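Local coordinates for Melibiose/raffinose/stachyose-binding protein MelE (Bacillus subtilis subsp. subtilis str. 168, PDB 4R6H) that binds melibiose, raffinose and stachyose as the solute-binding component of the MelEDC-MsmX ABC transporter that imports these sugars, at residues A[199-208]-A[371-379]; A[331-341]-A[349-357]. All coordinates share one frame; numbering follows the deposited sequence. Where two conformers were deposited one is given.

Interaction 1 (A[199-208]-A[371-379]); sequences DQFATPLLIT and EPYFDRLYL
Phe374 and Ile207 carry the apolar part of this contact between the C-terminal end of helix 192-206 and the short helix 374-378. The Phe374 ring enters as a knob among Asp199, Ala202, Thr203 and Leu206. Ala202 CB makes a CH-pi contact over the middle of one face, 3.5 Å from the ring centroid, while Leu206 CD1 reaches Phe374 CZ at 3.7 Å. With CG1 anti to the carbonyl carbon (chi1 -54°), Ile207 sets CG1 at the Phe374 edge, in plane, and a further bend at chi2 (-56°) lays CD1 over a face of the Tyr378 ring, a second CH-pi contact.

The polar contacts gather at the start of helix 374-378. Asp199 OD1 accepts from Asp375 N at 2.9 Å through its syn lone pair, although the bond is bent (133°). Its other oxygen, OD2, lies just 2.5 Å from Asp375 OD1, the two carboxylates being steeply inclined.

Water finishes the seam: one molecule joins Asp199 O, Thr203 OG1 and Phe374 N, another Thr203 OG1, Glu371 OE1 and Pro372 O. Tyr373 OH is hydrogen-bonded to Asp143. So close an approach of two buried acids is consistent with one of them holding a proton, which would ease their repulsion.

Interaction 2 (A[331-341]-A[349-357]); sequences ARPANAKQMAE and LTNVKADIF
Glu341, on helix 333-343, reaches Asp355 because its CG stands anti to the carbonyl carbon (chi1 -73°) and the chain runs out straight beyond it. Lys337, one helical turn earlier, has CG anti to the backbone N (chi1 -179°) and stays extended until it bends at its last torsion, which turns NZ toward the Glu341 carboxylate.

Both donors converge on one oxygen. Glu341 OE2 takes the Asp355 N-H at 2.8 Å in a nearly straight bond (165°), met on its anti side, and receives Lys337 NZ at 2.8 Å on its syn side in a salt bridge. Each donor lies somewhat out of the carboxylate plane. Asp355, the centre of an inverse gamma turn, thus has its backbone N fixed, and Lys337 CE passes 3.7 Å from Lys353 O. Were Glu341 replaced by alanine, the Asp355 N-H would probably be left without this acceptor and the Lys337 ammonium without its mate, letting the turn shift.

Apolar contacts run along the rest of the helix. Ala340 CB meets Ala354 CB at 3.9 Å, small side chains that let the backbones approach closely. Val352 straddles the helix surface, its CG1 against Lys337 CB at 3.8 Å and its CG2 against Ala336 CB at 4.0 Å. At the helix start Leu349 CD1 lies by Ala331 O, and Tyr136 of strand 136-137 touches Ala331, Ala336 and Leu349. At the solvent-facing margin, Pro333 CG packs on Asn351 ND2, and a water bridges that amide to Ala331 O.

The arrangement is a helix flanked by an extended, irregular segment that runs alongside it in the same direction, opening with a type I beta turn at Leu349-Val352 and leading to helix 359-364.

How the interactions relate
Interaction 2 is nested along the chain inside the long loop closed by interaction 1: helix 192-206 comes first, then helix 333-343 with the segment 349-357 that runs alongside it, and finally strand 370-372 and helix 374-378. The contacts lie on opposite sides of the chain's centre, their centres 27 Å apart and their nearest atoms about 15 Å apart, and do not touch. Interaction 1 is buried beside strand 303-306 of the mixed sheet, which pairs with strand 370-372; interaction 2 is partly exposed, close to helix 44-60 and strand 136-137. Interaction 1 joins segments whose closest ends are 163 residues apart, interaction 2 segments only 8 apart, in separate parts of this solute-binding protein, crystallised in an open conformation.

Interaction 1 (A[199-208]-A[371-379])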
loop_
_atom_site.group_PDB
_atom_site.type_symbol
_atom_site.label_atom_id
_atom_site.label_comp_id
_atom_site.label_asym_id
_atom_site.label_seq_id
_atom_site.Cartn_x
_atom_site.Cartn_y
_atom_site.Cartn_z
ATOM N N ASP A 199 -6.303 -6.823 5.382
ATOM C CA ASP A 199 -6.086 -5.391 5.518
ATOM C C ASP A 199 -6.903 -4.601 4.500
ATOM O O ASP A 199 -7.583 -3.605 4.863
ATOM C CB ASP A 199 -4.562 -5.105 5.390
ATOM C CG ASP A 199 -4.122 -3.839 6.067
ATOM O OD1 ASP A 199 -4.809 -3.302 6.916
ATOM O OD2 ASP A 199 -2.984 -3.450 5.814
ATOM N N GLN A 200 -6.858 -4.992 3.226
ATOM C CA GLN A 200 -7.573 -4.256 2.215
ATOM C C GLN A 200 -9.078 -4.326 2.448
ATOM O O GLN A 200 -9.740 -3.310 2.377
ATOM C CB GLN A 200 -7.283 -4.719 0.779
ATOM C CG GLN A 200 -5.989 -4.220 0.209
ATOM C CD GLN A 200 -5.755 -4.601 -1.249
ATOM O OE1 GLN A 200 -4.648 -4.970 -1.593
ATOM N NE2 GLN A 200 -6.733 -4.345 -2.115
ATOM N N PHE A 201 -9.597 -5.535 2.719
ATOM C CA PHE A 201 -11.062 -5.666 2.831
ATOM C C PHE A 201 -11.607 -5.136 4.158
ATOM O O PHE A 201 -12.799 -4.872 4.281
ATOM C CB PHE A 201 -11.542 -7.073 2.507
ATOM C CG PHE A 201 -11.595 -7.380 1.037
ATOM C CD1 PHE A 201 -12.569 -6.800 0.207
ATOM C CD2 PHE A 201 -10.695 -8.255 0.476
ATOM C CE1 PHE A 201 -12.609 -7.121 -1.138
ATOM C CE2 PHE A 201 -10.754 -8.607 -0.864
ATOM C CZ PHE A 201 -11.720 -8.005 -1.685
ATOM N N ALA A 202 -10.751 -4.961 5.155
ATOM C CA ALA A 202 -11.190 -4.332 6.408
ATOM C C ALA A 202 -11.709 -2.918 6.190
ATOM O O ALA A 202 -12.600 -2.454 6.889
ATOM C CB ALA A 202 -10.038 -4.278 7.403
ATOM N N THR A 203 -11.178 -2.209 5.189
ATOM C CA THR A 203 -11.647 -0.857 4.866
ATOM C C THR A 203 -13.120 -0.786 4.398
ATOM O O THR A 203 -13.919 -0.092 5.068
ATOM C CB THR A 203 -10.636 -0.151 3.921
ATOM O OG1 THR A 203 -9.419 0.147 4.649
ATOM C CG2 THR A 203 -11.159 1.139 3.345
ATOM N N PRO A 204 -13.512 -1.531 3.345
ATOM C CA PRO A 204 -14.958 -1.508 3.010
ATOM C C PRO A 204 -15.792 -2.105 4.130
ATOM O O PRO A 204 -16.955 -1.690 4.315
ATOM C CB PRO A 204 -15.045 -2.361 1.752
ATOM C CG PRO A 204 -13.752 -3.101 1.620
ATOM C CD PRO A 204 -12.724 -2.241 2.315
ATOM N N LEU A 205 -15.254 -3.029 4.917
ATOM C CA LEU A 205 -16.083 -3.651 5.971
ATOM C C LEU A 205 -16.360 -2.677 7.098
ATOM O O LEU A 205 -17.507 -2.584 7.548
ATOM C CB LEU A 205 -15.423 -4.888 6.530
ATOM C CG LEU A 205 -16.161 -5.634 7.666
ATOM C CD1 LEU A 205 -17.412 -6.245 7.124
ATOM C CD2 LEU A 205 -15.243 -6.673 8.236
ATOM N N LEU A 206 -15.352 -1.924 7.512
ATOM C CA LEU A 206 -15.380 -1.238 8.794
ATOM C C LEU A 206 -15.228 0.280 8.744
ATOM O O LEU A 206 -15.429 0.928 9.758
ATOM C CB LEU A 206 -14.313 -1.815 9.760
ATOM C CG LEU A 206 -14.332 -3.314 10.007
ATOM C CD1 LEU A 206 -13.105 -3.793 10.740
ATOM C CD2 LEU A 206 -15.585 -3.681 10.792
ATOM N N ILE A 207 -14.837 0.818 7.588
ATOM C CA ILE A 207 -14.446 2.212 7.471
ATOM C C ILE A 207 -15.271 3.051 6.518
ATOM O O ILE A 207 -15.742 4.122 6.914
ATOM C CB ILE A 207 -12.948 2.334 7.074
ATOM C CG1 ILE A 207 -12.046 1.555 8.041
ATOM C CG2 ILE A 207 -12.535 3.788 6.996
ATOM C CD1 ILE A 207 -12.166 1.932 9.511
ATOM N N THR A 208 -15.482 2.614 5.275
ATOM C CA THR A 208 -15.958 3.528 4.227
ATOM C C THR A 208 -17.433 3.915 4.347
ATOM O O THR A 208 -17.807 5.017 3.904
ATOM C CB THR A 208 -15.692 3.016 2.818
ATOM O OG1 THR A 208 -16.154 1.678 2.688
ATOM C CG2 THR A 208 -14.191 3.035 2.526
ATOM N N GLU A 371 -8.468 5.334 0.342
ATOM C CA GLU A 371 -8.419 5.164 1.778
ATOM C C GLU A 371 -7.024 4.680 2.190
ATOM O O GLU A 371 -6.432 3.807 1.526
ATOM C CB GLU A 371 -9.450 4.127 2.253
ATOM C CG GLU A 371 -10.837 4.733 2.477
ATOM C CD GLU A 371 -10.875 5.522 3.772
ATOM O OE1 GLU A 371 -10.310 5.073 4.808
ATOM O OE2 GLU A 371 -11.436 6.633 3.712
ATOM N N PRO A 372 -6.495 5.190 3.303
ATOM C CA PRO A 372 -5.236 4.661 3.783
ATOM C C PRO A 372 -5.323 3.209 4.208
ATOM O O PRO A 372 -6.404 2.712 4.580
ATOM C CB PRO A 372 -4.906 5.560 5.001
ATOM C CG PRO A 372 -6.250 6.054 5.446
ATOM C CD PRO A 372 -7.064 6.213 4.202
ATOM N N TYR A 373 -4.208 2.502 4.223
ATOM C CA TYR A 373 -4.225 1.132 4.716
ATOM C C TYR A 373 -4.782 1.041 6.124
ATOM O O TYR A 373 -4.373 1.759 7.039
ATOM C CB TYR A 373 -2.843 0.474 4.638
ATOM C CG TYR A 373 -2.687 -0.322 3.369
ATOM C CD1 TYR A 373 -3.217 -1.604 3.267
ATOM C CD2 TYR A 373 -2.081 0.228 2.261
ATOM C CE1 TYR A 373 -3.101 -2.328 2.109
ATOM C CE2 TYR A 373 -1.960 -0.488 1.089
ATOM C CZ TYR A 373 -2.469 -1.766 1.025
ATOM O OH TYR A 373 -2.363 -2.494 -0.129
ATOM N N PHE A 374 -5.732 0.136 6.297
ATOM C CA PHE A 374 -6.484 0.007 7.548
ATOM C C PHE A 374 -5.540 -0.154 8.738
ATOM O O PHE A 374 -5.740 0.488 9.810
ATOM C CB PHE A 374 -7.423 -1.203 7.426
ATOM C CG PHE A 374 -8.195 -1.534 8.661
ATOM C CD1 PHE A 374 -9.372 -0.857 8.930
ATOM C CD2 PHE A 374 -7.794 -2.554 9.485
ATOM C CE1 PHE A 374 -10.134 -1.178 10.020
ATOM C CE2 PHE A 374 -8.563 -2.879 10.610
ATOM C CZ PHE A 374 -9.723 -2.187 10.854
ATOM N N ASP A 375 -4.545 -1.023 8.619
ATOM C CA ASP A 375 -3.741 -1.340 9.793
ATOM C C ASP A 375 -2.906 -0.161 10.263
ATOM O O ASP A 375 -2.645 -0.023 11.468
ATOM C CB ASP A 375 -2.850 -2.572 9.570
ATOM C CG ASP A 375 -1.675 -2.303 8.630
ATOM O OD1 ASP A 375 -1.881 -1.905 7.462
ATOM O OD2 ASP A 375 -0.515 -2.466 9.079
ATOM N N ARG A 376 -2.499 0.681 9.330
ATOM C CA ARG A 376 -1.661 1.821 9.655
ATOM C C ARG A 376 -2.425 2.912 10.380
ATOM O O ARG A 376 -1.868 3.620 11.208
ATOM C CB ARG A 376 -0.929 2.311 8.374
ATOM C CG ARG A 376 -0.083 1.200 7.761
ATOM C CD ARG A 376 0.913 1.676 6.694
ATOM N NE ARG A 376 1.149 0.623 5.692
ATOM C CZ ARG A 376 1.906 0.750 4.599
ATOM N NH1 ARG A 376 2.553 1.878 4.348
ATOM N NH2 ARG A 376 2.011 -0.267 3.736
ATOM N N LEU A 377 -3.716 3.027 10.148
ATOM C CA LEU A 377 -4.475 4.042 10.803
ATOM C C LEU A 377 -5.282 3.561 12.011
ATOM O O LEU A 377 -5.483 4.325 12.941
ATOM C CB LEU A 377 -5.359 4.737 9.745
ATOM C CG LEU A 377 -5.830 6.175 10.000
ATOM C CD1 LEU A 377 -4.637 7.119 10.043
ATOM C CD2 LEU A 377 -6.819 6.634 8.947
ATOM N N TYR A 378 -5.732 2.296 12.004
ATOM C CA TYR A 378 -6.764 1.822 12.935
ATOM C C TYR A 378 -6.331 0.737 13.912
ATOM O O TYR A 378 -7.067 0.461 14.854
ATOM C CB TYR A 378 -8.009 1.392 12.139
ATOM C CG TYR A 378 -8.647 2.551 11.435
ATOM C CD1 TYR A 378 -9.316 3.524 12.174
ATOM C CD2 TYR A 378 -8.567 2.729 10.062
ATOM C CE1 TYR A 378 -9.878 4.634 11.573
ATOM C CE2 TYR A 378 -9.128 3.817 9.439
ATOM C CZ TYR A 378 -9.775 4.793 10.194
ATOM O OH TYR A 378 -10.359 5.894 9.591
ATOM N N LEU A 379 -5.147 0.131 13.710
ATOM C CA LEU A 379 -4.655 -0.953 14.511
ATOM C C LEU A 379 -3.314 -0.582 15.135
ATOM O O LEU A 379 -2.513 0.163 14.524
ATOM C CB LEU A 379 -4.480 -2.222 13.656
ATOM C CG LEU A 379 -5.770 -2.781 13.050
ATOM C CD1 LEU A 379 -5.509 -4.037 12.308
ATOM C CD2 LEU A 379 -6.867 -2.987 14.102
HETATM O O HOH W 1 -6.971 -1.098 4.087
HETATM O O HOH W 2 -9.013 2.638 5.688
#

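Interaction 2 (A[331-341]-A[349-357])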
loop_
_atom_site.group_PDB
_atom_site.type_symbol
_atom_site.label_atom_id
_atom_site.label_comp_id
_atom_site.label_asym_id
_atom_site.label_seq_id
_atom_site.Cartn_x
_atom_site.Cartn_y
_atom_site.Cartn_z
ATOM N N ALA A 331 10.077 17.769 -6.609
ATOM C CA ALA A 331 8.719 18.126 -7.037
ATOM C C ALA A 331 8.661 18.755 -8.423
ATOM O O ALA A 331 7.567 18.900 -8.984
ATOM C CB ALA A 331 8.071 19.064 -6.027
ATOM N N ARG A 332 9.790 19.159 -8.970
ATOM C CA ARG A 332 9.801 19.674 -10.364
ATOM C C ARG A 332 9.201 18.570 -11.265
ATOM O O ARG A 332 9.565 17.409 -11.134
ATOM C CB ARG A 332 11.214 19.995 -10.806
ATOM C CG ARG A 332 11.846 21.129 -10.038
ATOM C CD ARG A 332 13.240 21.351 -10.602
ATOM N NE ARG A 332 13.943 22.344 -9.809
ATOM C CZ ARG A 332 15.248 22.573 -9.863
ATOM N NH1 ARG A 332 16.017 21.921 -10.698
ATOM N NH2 ARG A 332 15.767 23.543 -9.101
ATOM N N PRO A 333 8.325 18.930 -12.208
ATOM C CA PRO A 333 7.615 17.876 -12.942
ATOM C C PRO A 333 8.483 16.813 -13.630
ATOM O O PRO A 333 8.165 15.632 -13.561
ATOM C CB PRO A 333 6.816 18.657 -13.992
ATOM C CG PRO A 333 6.630 20.011 -13.390
ATOM C CD PRO A 333 7.825 20.278 -12.508
ATOM N N ALA A 334 9.582 17.174 -14.271
ATOM C CA ALA A 334 10.391 16.165 -14.920
ATOM C C ALA A 334 10.972 15.210 -13.918
ATOM O O ALA A 334 11.024 14.000 -14.164
ATOM C CB ALA A 334 11.516 16.767 -15.749
ATOM N N ASN A 335 11.426 15.747 -12.771
ATOM C CA ASN A 335 11.964 14.886 -11.720
ATOM C C ASN A 335 10.896 14.006 -11.055
ATOM O O ASN A 335 11.119 12.812 -10.796
ATOM C CB ASN A 335 12.688 15.713 -10.670
ATOM C CG ASN A 335 13.892 16.455 -11.248
ATOM O OD1 ASN A 335 14.484 16.003 -12.217
ATOM N ND2 ASN A 335 14.266 17.562 -10.640
ATOM N N ALA A 336 9.751 14.587 -10.791
ATOM C CA ALA A 336 8.660 13.828 -10.166
ATOM C C ALA A 336 8.174 12.740 -11.082
ATOM O O ALA A 336 7.871 11.640 -10.623
ATOM C CB ALA A 336 7.522 14.739 -9.770
ATOM N N LYS A 337 8.152 13.007 -12.383
ATOM C CA LYS A 337 7.734 11.982 -13.349
ATOM C C LYS A 337 8.722 10.825 -13.375
ATOM O O LYS A 337 8.352 9.636 -13.314
ATOM C CB LYS A 337 7.576 12.611 -14.748
ATOM C CG LYS A 337 7.112 11.660 -15.844
ATOM C CD LYS A 337 6.949 12.441 -17.140
ATOM C CE LYS A 337 6.368 11.608 -18.264
ATOM N NZ LYS A 337 7.309 10.589 -18.782
ATOM N N GLN A 338 10.015 11.161 -13.427
ATOM C CA GLN A 338 11.061 10.167 -13.423
ATOM C C GLN A 338 11.037 9.273 -12.188
ATOM O O GLN A 338 11.067 8.031 -12.260
ATOM C CB GLN A 338 12.417 10.844 -13.625
ATOM C CG GLN A 338 13.572 9.888 -13.693
ATOM C CD GLN A 338 14.886 10.615 -13.894
ATOM O OE1 GLN A 338 14.900 11.820 -14.083
ATOM N NE2 GLN A 338 15.980 9.883 -13.797
ATOM N N MET A 339 10.973 9.908 -11.020
ATOM C CA MET A 339 10.942 9.134 -9.791
ATOM C C MET A 339 9.691 8.251 -9.703
ATOM O O MET A 339 9.787 7.086 -9.372
ATOM C CB MET A 339 11.072 10.043 -8.584
ATOM C CG MET A 339 11.296 9.348 -7.268
ATOM S SD MET A 339 12.931 8.571 -7.118
ATOM C CE MET A 339 12.554 6.829 -7.288
ATOM N N ALA A 340 8.520 8.812 -10.029
ATOM C CA ALA A 340 7.294 8.029 -9.978
ATOM C C ALA A 340 7.333 6.828 -10.908
ATOM O O ALA A 340 6.969 5.709 -10.509
ATOM C CB ALA A 340 6.092 8.923 -10.264
ATOM N N GLU A 341 7.803 7.036 -12.130
ATOM C CA GLU A 341 7.907 5.909 -13.046
ATOM C C GLU A 341 8.802 4.770 -12.538
ATOM O O GLU A 341 8.523 3.592 -12.732
ATOM C CB GLU A 341 8.370 6.405 -14.418
ATOM C CG GLU A 341 7.257 7.154 -15.132
ATOM C CD GLU A 341 7.642 7.800 -16.453
ATOM O OE1 GLU A 341 8.773 7.589 -16.940
ATOM O OE2 GLU A 341 6.793 8.534 -17.009
ATOM N N LEU A 349 1.424 14.452 -7.370
ATOM C CA LEU A 349 1.084 15.786 -7.876
ATOM C C LEU A 349 0.210 15.686 -9.093
ATOM O O LEU A 349 0.423 14.821 -9.943
ATOM C CB LEU A 349 2.330 16.573 -8.221
ATOM C CG LEU A 349 3.380 16.701 -7.123
ATOM C CD1 LEU A 349 4.643 17.318 -7.684
ATOM C CD2 LEU A 349 2.837 17.469 -5.930
ATOM N N THR A 350 -0.753 16.598 -9.196
ATOM C CA THR A 350 -1.731 16.553 -10.285
ATOM C C THR A 350 -1.134 17.030 -11.605
ATOM O O THR A 350 -1.695 16.729 -12.673
ATOM C CB THR A 350 -2.933 17.439 -9.942
ATOM O OG1 THR A 350 -2.473 18.777 -9.715
ATOM C CG2 THR A 350 -3.642 16.914 -8.746
ATOM N N ASN A 351 -0.025 17.759 -11.575
ATOM C CA ASN A 351 0.574 18.326 -12.788
ATOM C C ASN A 351 1.597 17.371 -13.397
ATOM O O ASN A 351 2.373 17.775 -14.248
ATOM C CB ASN A 351 1.246 19.689 -12.509
ATOM C CG ASN A 351 2.378 19.611 -11.478
ATOM O OD1 ASN A 351 2.277 18.861 -10.514
ATOM N ND2 ASN A 351 3.421 20.416 -11.642
ATOM N N VAL A 352 1.618 16.131 -12.906
ATOM C CA VAL A 352 2.598 15.139 -13.336
ATOM C C VAL A 352 1.871 13.892 -13.746
ATOM O O VAL A 352 1.120 13.295 -12.968
ATOM C CB VAL A 352 3.541 14.748 -12.191
ATOM C CG1 VAL A 352 4.542 13.702 -12.668
ATOM C CG2 VAL A 352 4.227 15.982 -11.646
ATOM N N LYS A 353 2.072 13.467 -14.981
ATOM C CA LYS A 353 1.388 12.293 -15.442
ATOM C C LYS A 353 2.428 11.243 -15.797
ATOM O O LYS A 353 2.905 11.136 -16.926
ATOM C CB LYS A 353 0.446 12.610 -16.613
ATOM C CG LYS A 353 -0.802 13.397 -16.195
ATOM C CD LYS A 353 -1.773 12.470 -15.466
ATOM C CE LYS A 353 -3.147 13.085 -15.250
ATOM N NZ LYS A 353 -4.016 12.150 -14.475
ATOM N N ALA A 354 2.775 10.434 -14.802
ATOM C CA ALA A 354 3.754 9.370 -14.943
ATOM C C ALA A 354 3.217 8.308 -15.902
ATOM O O ALA A 354 2.070 7.892 -15.771
ATOM C CB ALA A 354 4.059 8.710 -13.612
ATOM N N ASP A 355 4.061 7.891 -16.845
ATOM C CA ASP A 355 3.704 6.899 -17.842
ATOM C C ASP A 355 3.942 5.523 -17.266
ATOM O O ASP A 355 5.007 4.938 -17.410
ATOM C CB ASP A 355 4.521 7.159 -19.100
ATOM C CG ASP A 355 4.252 6.174 -20.216
ATOM O OD1 ASP A 355 3.360 5.347 -20.083
ATOM O OD2 ASP A 355 4.987 6.198 -21.228
ATOM N N ILE A 356 2.955 5.031 -16.511
ATOM C CA ILE A 356 3.057 3.758 -15.819
ATOM C C ILE A 356 2.099 2.744 -16.458
ATOM O O ILE A 356 1.106 3.121 -17.143
ATOM C CB ILE A 356 2.780 3.905 -14.286
ATOM C CG1 ILE A 356 1.322 4.362 -14.037
ATOM C CG2 ILE A 356 3.776 4.891 -13.666
ATOM C CD1 ILE A 356 0.924 4.451 -12.585
ATOM N N PHE A 357 2.338 1.477 -16.161
ATOM C CA PHE A 357 1.597 0.399 -16.809
ATOM C C PHE A 357 0.086 0.475 -16.570
ATOM O O PHE A 357 -0.718 0.290 -17.523
ATOM C CB PHE A 357 2.165 -0.967 -16.413
ATOM C CG PHE A 357 1.523 -2.090 -17.151
ATOM C CD1 PHE A 357 0.412 -2.717 -16.644
ATOM C CD2 PHE A 357 2.052 -2.515 -18.351
ATOM C CE1 PHE A 357 -0.165 -3.768 -17.347
ATOM C CE2 PHE A 357 1.460 -3.576 -19.045
ATOM C CZ PHE A 357 0.373 -4.194 -18.524
HETATM O O HOH W 3 5.690 20.541 -9.472
#